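PDB 6ZTI: PlaB phospholipase from Legionella pneumophila, which probably hydrolyses phospholipids as an alpha/beta-hydrolase virulence factor, and forms tetramers, mediated by NAD(H), that control its activity. Local coordinates for residues 27-32 / 55-60; 113-118 / 181-186; 395-400 / 447-452. All coordinates share one frame; numbering follows the deposited sequence.

Contact 1. Residues 27-32 / 55-60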
loop_
_atom_site.group_PDB
_atom_site.type_symbol
_atom_site.label_atom_id
_atom_site.label_comp_id
_atom_site.label_asym_id
_atom_site.label_seq_id
_atom_site.Cartn_x
_atom_site.Cartn_y
_atom_site.Cartn_z
ATOM N N THR B 27 24.390 3.023 -21.240
ATOM C CA THR B 27 25.564 3.453 -20.488
ATOM C C THR B 27 26.803 3.629 -21.359
ATOM O O THR B 27 27.904 3.785 -20.817
ATOM C CB THR B 27 25.893 2.465 -19.362
ATOM O OG1 THR B 27 26.226 1.188 -19.918
ATOM C CG2 THR B 27 24.718 2.324 -18.410
ATOM N N HIS B 28 26.657 3.630 -22.682
ATOM C CA HIS B 28 27.802 3.669 -23.581
ATOM C C HIS B 28 27.315 4.133 -24.944
ATOM O O HIS B 28 26.295 3.638 -25.435
ATOM C CB HIS B 28 28.447 2.281 -23.661
ATOM C CG HIS B 28 29.846 2.286 -24.182
ATOM N ND1 HIS B 28 30.199 2.897 -25.367
ATOM C CD2 HIS B 28 30.979 1.728 -23.694
ATOM C CE1 HIS B 28 31.494 2.731 -25.576
ATOM N NE2 HIS B 28 31.990 2.024 -24.577
ATOM N N THR B 29 28.036 5.084 -25.549
ATOM C CA THR B 29 27.610 5.680 -26.810
ATOM C C THR B 29 27.839 4.767 -28.005
ATOM O O THR B 29 27.480 5.143 -29.126
ATOM C CB THR B 29 28.321 7.023 -27.045
ATOM O OG1 THR B 29 29.722 6.891 -26.784
ATOM C CG2 THR B 29 27.733 8.118 -26.145
ATOM N N ASN B 30 28.426 3.587 -27.815
ATOM C CA ASN B 30 28.421 2.612 -28.898
ATOM C C ASN B 30 27.012 2.140 -29.220
ATOM O O ASN B 30 26.816 1.467 -30.240
ATOM C CB ASN B 30 29.318 1.408 -28.563
ATOM C CG ASN B 30 28.864 0.640 -27.325
ATOM O OD1 ASN B 30 27.757 0.821 -26.828
ATOM N ND2 ASN B 30 29.732 -0.236 -26.832
ATOM N N THR B 31 26.038 2.481 -28.373
ATOM C CA THR B 31 24.634 2.240 -28.682
ATOM C C THR B 31 24.273 2.711 -30.088
ATOM O O THR B 31 23.355 2.163 -30.708
ATOM C CB THR B 31 23.763 2.952 -27.639
ATOM O OG1 THR B 31 22.383 2.599 -27.816
ATOM C CG2 THR B 31 23.901 4.470 -27.761
ATOM N N TYR B 32 24.980 3.719 -30.606
ATOM C CA TYR B 32 24.712 4.263 -31.934
ATOM C C TYR B 32 25.329 3.443 -33.059
ATOM O O TYR B 32 25.140 3.794 -34.229
ATOM C CB TYR B 32 25.224 5.707 -32.038
ATOM C CG TYR B 32 24.628 6.658 -31.016
ATOM C CD1 TYR B 32 23.255 6.837 -30.931
ATOM C CD2 TYR B 32 25.444 7.400 -30.155
ATOM C CE1 TYR B 32 22.703 7.709 -30.005
ATOM C CE2 TYR B 32 24.903 8.274 -29.232
ATOM C CZ TYR B 32 23.527 8.423 -29.166
ATOM O OH TYR B 32 22.968 9.290 -28.251
ATOM N N ILE B 55 28.931 16.538 -36.480
ATOM C CA ILE B 55 28.150 15.393 -36.028
ATOM C C ILE B 55 28.430 15.209 -34.543
ATOM O O ILE B 55 29.593 15.091 -34.134
ATOM C CB ILE B 55 28.487 14.119 -36.821
ATOM C CG1 ILE B 55 28.185 14.342 -38.306
ATOM C CG2 ILE B 55 27.704 12.928 -36.263
ATOM C CD1 ILE B 55 28.658 13.215 -39.214
ATOM N N TYR B 56 27.365 15.189 -33.742
ATOM C CA TYR B 56 27.459 15.176 -32.292
ATOM C C TYR B 56 26.798 13.936 -31.714
ATOM O O TYR B 56 25.723 13.518 -32.156
ATOM C CB TYR B 56 26.807 16.416 -31.690
ATOM C CG TYR B 56 27.622 17.665 -31.890
ATOM C CD1 TYR B 56 27.585 18.353 -33.092
ATOM C CD2 TYR B 56 28.442 18.153 -30.880
ATOM C CE1 TYR B 56 28.352 19.505 -33.282
ATOM C CE2 TYR B 56 29.206 19.305 -31.066
ATOM C CZ TYR B 56 29.149 19.970 -32.266
ATOM O OH TYR B 56 29.905 21.105 -32.462
ATOM N N LEU B 57 27.445 13.366 -30.712
ATOM C CA LEU B 57 26.877 12.281 -29.938
ATOM C C LEU B 57 26.252 12.868 -28.677
ATOM O O LEU B 57 26.936 13.527 -27.887
ATOM C CB LEU B 57 27.946 11.243 -29.607
ATOM C CG LEU B 57 28.694 10.641 -30.788
ATOM C CD1 LEU B 57 29.560 9.483 -30.291
ATOM C CD2 LEU B 57 27.741 10.184 -31.882
ATOM N N GLY B 58 24.943 12.666 -28.519
ATOM C CA GLY B 58 24.293 13.004 -27.270
ATOM C C GLY B 58 24.506 11.911 -26.240
ATOM O O GLY B 58 24.624 10.733 -26.569
ATOM N N ARG B 59 24.625 12.320 -24.975
ATOM C CA ARG B 59 24.645 11.377 -23.860
ATOM C C ARG B 59 23.881 11.997 -22.700
ATOM O O ARG B 59 24.193 13.116 -22.270
ATOM C CB ARG B 59 26.079 11.005 -23.454
ATOM C CG ARG B 59 26.936 12.132 -22.899
ATOM C CD ARG B 59 28.376 11.657 -22.694
ATOM N NE ARG B 59 29.161 12.633 -21.947
ATOM C CZ ARG B 59 29.727 13.710 -22.486
ATOM N NH1 ARG B 59 29.606 13.958 -23.782
ATOM N NH2 ARG B 59 30.417 14.544 -21.722
ATOM N N TYR B 60 22.857 11.288 -22.225
ATOM C CA TYR B 60 22.049 11.721 -21.099
ATOM C C TYR B 60 21.923 10.570 -20.114
ATOM O O TYR B 60 22.264 9.422 -20.412
ATOM C CB TYR B 60 20.663 12.229 -21.547
ATOM C CG TYR B 60 19.731 11.197 -22.158
ATOM C CD1 TYR B 60 18.912 10.411 -21.359
ATOM C CD2 TYR B 60 19.640 11.034 -23.538
ATOM C CE1 TYR B 60 18.057 9.475 -21.906
ATOM C CE2 TYR B 60 18.772 10.097 -24.095
ATOM C CZ TYR B 60 17.990 9.324 -23.275
ATOM O OH TYR B 60 17.138 8.392 -23.825
#
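The hydroxyl of Tyr32 donates a hydrogen bond of 2.8 Å from OH to Gly58 O, and this is the polar tie between the loop 27-32 and the strand 55-60. The donor stands 37° out of the carbonyl plane, with a C=O...O angle of 127°, so it meets the oxygen from above that plane. Gly58 O in turn lies at the edge of the tyrosine ring, near the ring plane. Closer to its own backbone, the Tyr32 side chain slides past Leu57 in the opposite direction, and Tyr32 CD2 comes to 4.0 Å from Leu57 CD2. With CG anti to its own carbonyl carbon (chi1 -58°), Tyr32 sends its ring out of the 3-10 turn 29-32 and across to the strand. One face of the ring is padded from within the turn by Thr31 CG2, and Phe20 of strand 16-21 meets it at an inclined angle.

Thr29 makes the second approach, through its methyl group. This CG2 lies 4.1 Å from Gly58 O and 4.3 Å from Arg59 CB, while Thr29 CB faces Leu57 CD1. The hydroxyl is engaged differently: Thr29 OG1 is hydrogen-bonded to the backbone N of Ala477 of the second subunit.

Strand 55-60 is one of the two edge strands of the parallel sheet within the chain, and residues 57-60 pair antiparallel with a strand of the second subunit, which carries the sheet across the interface. The loop therefore packs against a strand that is shared between subunits. Because the crossing bond ends on a main-chain oxygen, it fixes the hydroxyl of Tyr32 relative to the strand backbone, while the methyl of Thr29 and the ring contact to Leu57 add apolar packing.

Contact 2. Residues 113-118 / 181-186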
loop_
_atom_site.group_PDB
_atom_site.type_symbol
_atom_site.label_atom_id
_atom_site.label_comp_id
_atom_site.label_asym_id
_atom_site.label_seq_id
_atom_site.Cartn_x
_atom_site.Cartn_y
_atom_site.Cartn_z
ATOM N N TYR B 113 10.003 24.511 -25.337
ATOM C CA TYR B 113 10.688 25.711 -25.811
ATOM C C TYR B 113 10.128 26.299 -27.100
ATOM O O TYR B 113 10.402 27.466 -27.377
ATOM C CB TYR B 113 12.187 25.422 -26.014
ATOM C CG TYR B 113 12.902 25.143 -24.716
ATOM C CD1 TYR B 113 13.371 26.186 -23.927
ATOM C CD2 TYR B 113 13.086 23.842 -24.266
ATOM C CE1 TYR B 113 14.016 25.938 -22.721
ATOM C CE2 TYR B 113 13.725 23.585 -23.068
ATOM C CZ TYR B 113 14.190 24.639 -22.299
ATOM O OH TYR B 113 14.815 24.382 -21.097
ATOM N N PHE B 114 9.331 25.552 -27.882
ATOM C CA PHE B 114 8.963 26.068 -29.199
ATOM C C PHE B 114 7.534 25.755 -29.621
ATOM O O PHE B 114 7.197 25.945 -30.798
ATOM C CB PHE B 114 9.938 25.535 -30.247
ATOM C CG PHE B 114 11.328 26.082 -30.096
ATOM C CD1 PHE B 114 11.620 27.351 -30.529
ATOM C CD2 PHE B 114 12.327 25.341 -29.494
ATOM C CE1 PHE B 114 12.889 27.874 -30.377
ATOM C CE2 PHE B 114 13.584 25.857 -29.338
ATOM C CZ PHE B 114 13.867 27.128 -29.784
ATOM N N LYS B 115 6.670 25.353 -28.686
ATOM C CA LYS B 115 5.368 24.808 -29.051
ATOM C C LYS B 115 4.628 25.724 -30.014
ATOM O O LYS B 115 4.265 25.328 -31.127
ATOM C CB LYS B 115 4.523 24.576 -27.802
ATOM C CG LYS B 115 3.110 24.095 -28.132
ATOM C CD LYS B 115 2.345 23.634 -26.891
ATOM C CE LYS B 115 0.841 23.495 -27.169
ATOM N NZ LYS B 115 0.549 22.580 -28.293
ATOM N N ASN B 116 4.375 26.946 -29.599
ATOM C CA ASN B 116 3.616 27.851 -30.449
ATOM C C ASN B 116 4.461 28.508 -31.527
ATOM O O ASN B 116 4.038 29.534 -32.065
ATOM C CB ASN B 116 2.953 28.927 -29.593
ATOM C CG ASN B 116 2.169 28.346 -28.438
ATOM O OD1 ASN B 116 2.376 28.728 -27.285
ATOM N ND2 ASN B 116 1.263 27.410 -28.739
ATOM N N ASN B 117 5.609 27.934 -31.893
ATOM C CA ASN B 117 6.633 28.715 -32.574
ATOM C C ASN B 117 7.664 27.815 -33.238
ATOM O O ASN B 117 8.870 28.069 -33.140
ATOM C CB ASN B 117 7.299 29.642 -31.550
ATOM C CG ASN B 117 8.093 30.758 -32.180
ATOM O OD1 ASN B 117 7.904 31.109 -33.347
ATOM N ND2 ASN B 117 8.987 31.345 -31.392
ATOM N N LEU B 118 7.206 26.768 -33.928
ATOM C CA LEU B 118 8.144 25.788 -34.460
ATOM C C LEU B 118 9.062 26.368 -35.521
ATOM O O LEU B 118 10.116 25.785 -35.788
ATOM C CB LEU B 118 7.400 24.591 -35.052
ATOM C CG LEU B 118 6.726 23.610 -34.103
ATOM C CD1 LEU B 118 6.166 22.474 -34.923
ATOM C CD2 LEU B 118 7.676 23.085 -33.064
ATOM N N LEU B 181 -1.127 16.985 -30.935
ATOM C CA LEU B 181 -2.230 17.056 -31.886
ATOM C C LEU B 181 -2.250 18.383 -32.637
ATOM O O LEU B 181 -2.677 18.431 -33.796
ATOM C CB LEU B 181 -3.563 16.835 -31.166
ATOM C CG LEU B 181 -3.747 15.396 -30.694
ATOM C CD1 LEU B 181 -4.803 15.301 -29.637
ATOM C CD2 LEU B 181 -4.105 14.481 -31.871
ATOM N N ASP B 182 -1.790 19.463 -32.011
ATOM C CA ASP B 182 -1.845 20.794 -32.607
ATOM C C ASP B 182 -0.617 21.143 -33.447
ATOM O O ASP B 182 -0.575 22.228 -34.035
ATOM C CB ASP B 182 -2.012 21.850 -31.506
ATOM C CG ASP B 182 -3.228 21.598 -30.644
ATOM O OD1 ASP B 182 -4.312 21.341 -31.211
ATOM O OD2 ASP B 182 -3.095 21.642 -29.401
ATOM N N TYR B 183 0.380 20.270 -33.516
ATOM C CA TYR B 183 1.603 20.584 -34.243
ATOM C C TYR B 183 1.403 20.442 -35.751
ATOM O O TYR B 183 0.667 19.567 -36.225
ATOM C CB TYR B 183 2.732 19.650 -33.818
ATOM C CG TYR B 183 3.429 19.982 -32.509
ATOM C CD1 TYR B 183 2.715 20.195 -31.337
ATOM C CD2 TYR B 183 4.822 20.052 -32.451
ATOM C CE1 TYR B 183 3.374 20.472 -30.137
ATOM C CE2 TYR B 183 5.479 20.319 -31.269
ATOM C CZ TYR B 183 4.753 20.530 -30.125
ATOM O OH TYR B 183 5.432 20.799 -28.977
ATOM N N ASP B 184 2.087 21.304 -36.512
ATOM C CA ASP B 184 2.269 21.122 -37.959
ATOM C C ASP B 184 3.746 21.366 -38.235
ATOM O O ASP B 184 4.155 22.471 -38.601
ATOM C CB ASP B 184 1.389 22.026 -38.797
ATOM C CG ASP B 184 1.240 21.517 -40.238
ATOM O OD1 ASP B 184 2.105 20.740 -40.696
ATOM O OD2 ASP B 184 0.262 21.881 -40.922
ATOM N N CYS B 185 4.546 20.317 -38.045
ATOM C CA CYS B 185 5.982 20.426 -38.273
ATOM C C CYS B 185 6.273 20.791 -39.721
ATOM O O CYS B 185 7.008 21.744 -40.000
ATOM C CB CYS B 185 6.669 19.108 -37.904
ATOM S SG CYS B 185 6.552 18.628 -36.163
ATOM N N THR B 186 5.686 20.047 -40.659
ATOM C CA THR B 186 5.986 20.270 -42.065
ATOM C C THR B 186 5.737 21.719 -42.467
ATOM O O THR B 186 6.553 22.320 -43.166
ATOM C CB THR B 186 5.162 19.315 -42.916
ATOM O OG1 THR B 186 5.367 17.989 -42.431
ATOM C CG2 THR B 186 5.599 19.384 -44.354
#
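Leu118 and Tyr183 form the close-packed half of this contact. The CD1 methyl of Leu118 reaches 3.7 Å from Tyr183 CD2, and the second methyl lies near the neighbouring ring carbon, with Leu118 CD2 at 4.0 Å from Tyr183 CE2. The two side chains cross at about a right angle, and CD1 comes at the ring obliquely. The same CD1 also leans on Cys185, two residues further along, 3.9 Å from Cys185 CA and 4.1 Å from Cys185 SG, so one methyl touches both the aromatic ring and the cysteine sulfur. Leu118, Tyr183 and Cys185 are all buried.

In the alpha/beta-hydrolase core, helices pack around a parallel sheet, and here the end of helix 102-114, with the residues that follow it, meets the loop that leads from helix 171-180 into strand 191-197. Tyr183 binds the two connections further: its OH is hydrogen-bonded to Asp111 OD1 of helix 102-114, and its ring stacks with Trp180.

The other half is looser and lies nearer solvent. Lys115 stretches its chain along an extended path, CG anti to the backbone N (chi1 176°), and bends only at the last torsion, chi4 56°. Its aliphatic part crosses the Tyr183 ring at about a right angle, with Lys115 CG 4.1 Å from Tyr183 CE1. The ammonium group goes on to Asp182, but the salt bridge is long, 3.9 Å from Lys115 NZ to Asp182 OD2, and Asp182 is exposed. A more specific partner for this nitrogen is Ser179, whose OG is hydrogen-bonded to it; the carboxylate of Asp182 probably adds a softer electrostatic pull from the solvent edge.

Contact 3. Residues 395-400 / 447-452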
loop_
_atom_site.group_PDB
_atom_site.type_symbol
_atom_site.label_atom_id
_atom_site.label_comp_id
_atom_site.label_asym_id
_atom_site.label_seq_id
_atom_site.Cartn_x
_atom_site.Cartn_y
_atom_site.Cartn_z
ATOM N N LEU B 395 -4.679 -4.805 -29.855
ATOM C CA LEU B 395 -5.579 -5.623 -30.646
ATOM C C LEU B 395 -4.945 -5.978 -31.978
ATOM O O LEU B 395 -4.150 -5.214 -32.538
ATOM C CB LEU B 395 -6.910 -4.899 -30.931
ATOM C CG LEU B 395 -7.620 -4.278 -29.735
ATOM C CD1 LEU B 395 -8.838 -3.503 -30.252
ATOM C CD2 LEU B 395 -8.020 -5.314 -28.715
ATOM N N ASP B 396 -5.351 -7.132 -32.496
ATOM C CA ASP B 396 -4.954 -7.573 -33.827
ATOM C C ASP B 396 -5.908 -6.935 -34.825
ATOM O O ASP B 396 -7.082 -7.305 -34.907
ATOM C CB ASP B 396 -4.977 -9.097 -33.912
ATOM C CG ASP B 396 -4.414 -9.628 -35.216
ATOM O OD1 ASP B 396 -4.685 -9.030 -36.278
ATOM O OD2 ASP B 396 -3.698 -10.655 -35.181
ATOM N N TYR B 397 -5.408 -5.971 -35.586
ATOM C CA TYR B 397 -6.285 -5.248 -36.491
ATOM C C TYR B 397 -6.773 -6.137 -37.626
ATOM O O TYR B 397 -7.921 -6.026 -38.062
ATOM C CB TYR B 397 -5.574 -4.032 -37.062
ATOM C CG TYR B 397 -6.432 -3.322 -38.082
ATOM C CD1 TYR B 397 -6.402 -3.694 -39.417
ATOM C CD2 TYR B 397 -7.306 -2.306 -37.701
ATOM C CE1 TYR B 397 -7.195 -3.061 -40.351
ATOM C CE2 TYR B 397 -8.105 -1.668 -38.628
ATOM C CZ TYR B 397 -8.049 -2.056 -39.954
ATOM O OH TYR B 397 -8.829 -1.430 -40.901
ATOM N N ASP B 398 -5.908 -6.989 -38.153
ATOM C CA ASP B 398 -6.317 -7.784 -39.303
ATOM C C ASP B 398 -7.364 -8.818 -38.916
ATOM O O ASP B 398 -8.234 -9.140 -39.723
ATOM C CB ASP B 398 -5.093 -8.443 -39.937
ATOM C CG ASP B 398 -4.156 -7.427 -40.566
ATOM O OD1 ASP B 398 -4.639 -6.532 -41.294
ATOM O OD2 ASP B 398 -2.941 -7.508 -40.314
ATOM N N ILE B 399 -7.312 -9.329 -37.689
ATOM C CA ILE B 399 -8.337 -10.264 -37.246
ATOM C C ILE B 399 -9.643 -9.527 -36.987
ATOM O O ILE B 399 -10.730 -10.025 -37.304
ATOM C CB ILE B 399 -7.845 -11.025 -35.999
ATOM C CG1 ILE B 399 -6.749 -12.019 -36.399
ATOM C CG2 ILE B 399 -9.016 -11.707 -35.288
ATOM C CD1 ILE B 399 -6.106 -12.783 -35.254
ATOM N N MET B 400 -9.558 -8.331 -36.401
ATOM C CA MET B 400 -10.749 -7.517 -36.170
ATOM C C MET B 400 -11.435 -7.162 -37.476
ATOM O O MET B 400 -12.641 -7.369 -37.638
ATOM C CB MET B 400 -10.371 -6.233 -35.437
ATOM C CG MET B 400 -9.757 -6.457 -34.103
ATOM S SD MET B 400 -10.597 -5.532 -32.842
ATOM C CE MET B 400 -12.208 -6.301 -32.943
ATOM N N LEU B 447 -10.077 2.694 -35.531
ATOM C CA LEU B 447 -8.915 1.818 -35.520
ATOM C C LEU B 447 -8.235 1.835 -36.877
ATOM O O LEU B 447 -8.900 1.771 -37.916
ATOM C CB LEU B 447 -9.276 0.365 -35.214
ATOM C CG LEU B 447 -9.866 0.017 -33.870
ATOM C CD1 LEU B 447 -10.094 -1.474 -33.851
ATOM C CD2 LEU B 447 -8.958 0.457 -32.748
ATOM N N HIS B 448 -6.908 1.889 -36.852
ATOM C CA HIS B 448 -6.086 1.781 -38.037
ATOM C C HIS B 448 -4.923 0.858 -37.716
ATOM O O HIS B 448 -4.420 0.863 -36.581
ATOM C CB HIS B 448 -5.544 3.135 -38.486
ATOM C CG HIS B 448 -6.608 4.144 -38.752
ATOM N ND1 HIS B 448 -7.226 4.264 -39.977
ATOM C CD2 HIS B 448 -7.172 5.077 -37.949
ATOM C CE1 HIS B 448 -8.126 5.228 -39.921
ATOM N NE2 HIS B 448 -8.109 5.742 -38.702
ATOM N N PRO B 449 -4.476 0.063 -38.677
ATOM C CA PRO B 449 -3.302 -0.769 -38.433
ATOM C C PRO B 449 -2.083 0.093 -38.173
ATOM O O PRO B 449 -1.929 1.164 -38.754
ATOM C CB PRO B 449 -3.167 -1.584 -39.720
ATOM C CG PRO B 449 -3.860 -0.736 -40.779
ATOM C CD PRO B 449 -4.983 -0.072 -40.058
ATOM N N ASN B 450 -1.225 -0.385 -37.277
ATOM C CA ASN B 450 0.002 0.298 -36.885
ATOM C C ASN B 450 -0.246 1.655 -36.231
ATOM O O ASN B 450 0.653 2.490 -36.217
ATOM C CB ASN B 450 0.956 0.493 -38.069
ATOM C CG ASN B 450 1.265 -0.795 -38.773
ATOM O OD1 ASN B 450 1.467 -1.835 -38.140
ATOM N ND2 ASN B 450 1.239 -0.755 -40.089
ATOM N N GLU B 451 -1.440 1.899 -35.680
ATOM C CA GLU B 451 -1.732 3.166 -35.018
ATOM C C GLU B 451 -2.280 2.949 -33.611
ATOM O O GLU B 451 -2.956 1.956 -33.324
ATOM C CB GLU B 451 -2.734 4.023 -35.814
ATOM C CG GLU B 451 -2.181 4.553 -37.121
ATOM C CD GLU B 451 -3.043 5.646 -37.724
ATOM O OE1 GLU B 451 -4.004 6.106 -37.061
ATOM O OE2 GLU B 451 -2.759 6.053 -38.869
ATOM N N THR B 452 -1.941 3.900 -32.739
ATOM C CA THR B 452 -2.571 4.101 -31.442
ATOM C C THR B 452 -3.740 5.072 -31.618
ATOM O O THR B 452 -3.660 6.005 -32.414
ATOM C CB THR B 452 -1.550 4.678 -30.441
ATOM O OG1 THR B 452 -0.515 3.724 -30.184
ATOM C CG2 THR B 452 -2.192 5.024 -29.126
#
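Leu395, still on strand 390-396, opens the contact by setting its CD1 methyl 4.3 Å from Leu447 CD1, a light apolar touch in a buried position. Asp396 then ends the strand and serves as the N-cap of helix 397-404: its OD1 accepts from Ile399 N at 3.0 Å, the N-H coming from well above the carboxylate plane. Its other oxygen is held by Asn338, so the cap is fixed from two directions.

Tyr397, the first helical residue, has the largest share of the interface. With CG anti to the backbone N (chi1 176°), the ring swings out to lie against Pro449, whose CD sits over the ring centre in a CH-pi contact 3.6 Å from the centroid and only 9° off the normal. Pro449 CB and CG spread along the same face toward CD1 and CE1. Near the CE2 side of the ring the contact passes to Leu447, with Tyr397 CE2 3.6 Å from Leu447 O.

One turn later, Met400 brings SD to 4.2 Å from Leu447 CD1, so that this methyl is touched by both Leu395 and Met400. Met400 also reaches Leu373, a residue of an NAD(+) site.

Pro449 and Asn450 are the central residues of a type II beta turn from His448 to Glu451, closed by Glu451 N to His448 O. The arrangement is thus an N-capped helix start following a strand, with one face of the tyrosine that begins the helix covered by the proline of a beta turn, beside the nucleotide-binding region.

Contacts 1 and 2 belong to the parallel-sheet region and contact 3 to the mixed-sheet region. Contacts 1 and 3 are buried, with centres 34 Å apart on opposite sides of the chain's centre, whereas contact 2 is partly buried and has an exposed charged edge. In each a tyrosine bridges two pieces of chain, but its chemistry changes with place: a hydroxyl-to-backbone bond beside a subunit interface in contact 1, leucine and lysine side chains crossing the tyrosine, with a long salt bridge beside it, in contact 2, and a proline over the ring face in contact 3. Of the three, contact 3 alone lies near the nucleotide sites, and none shares a secondary-structure element with another.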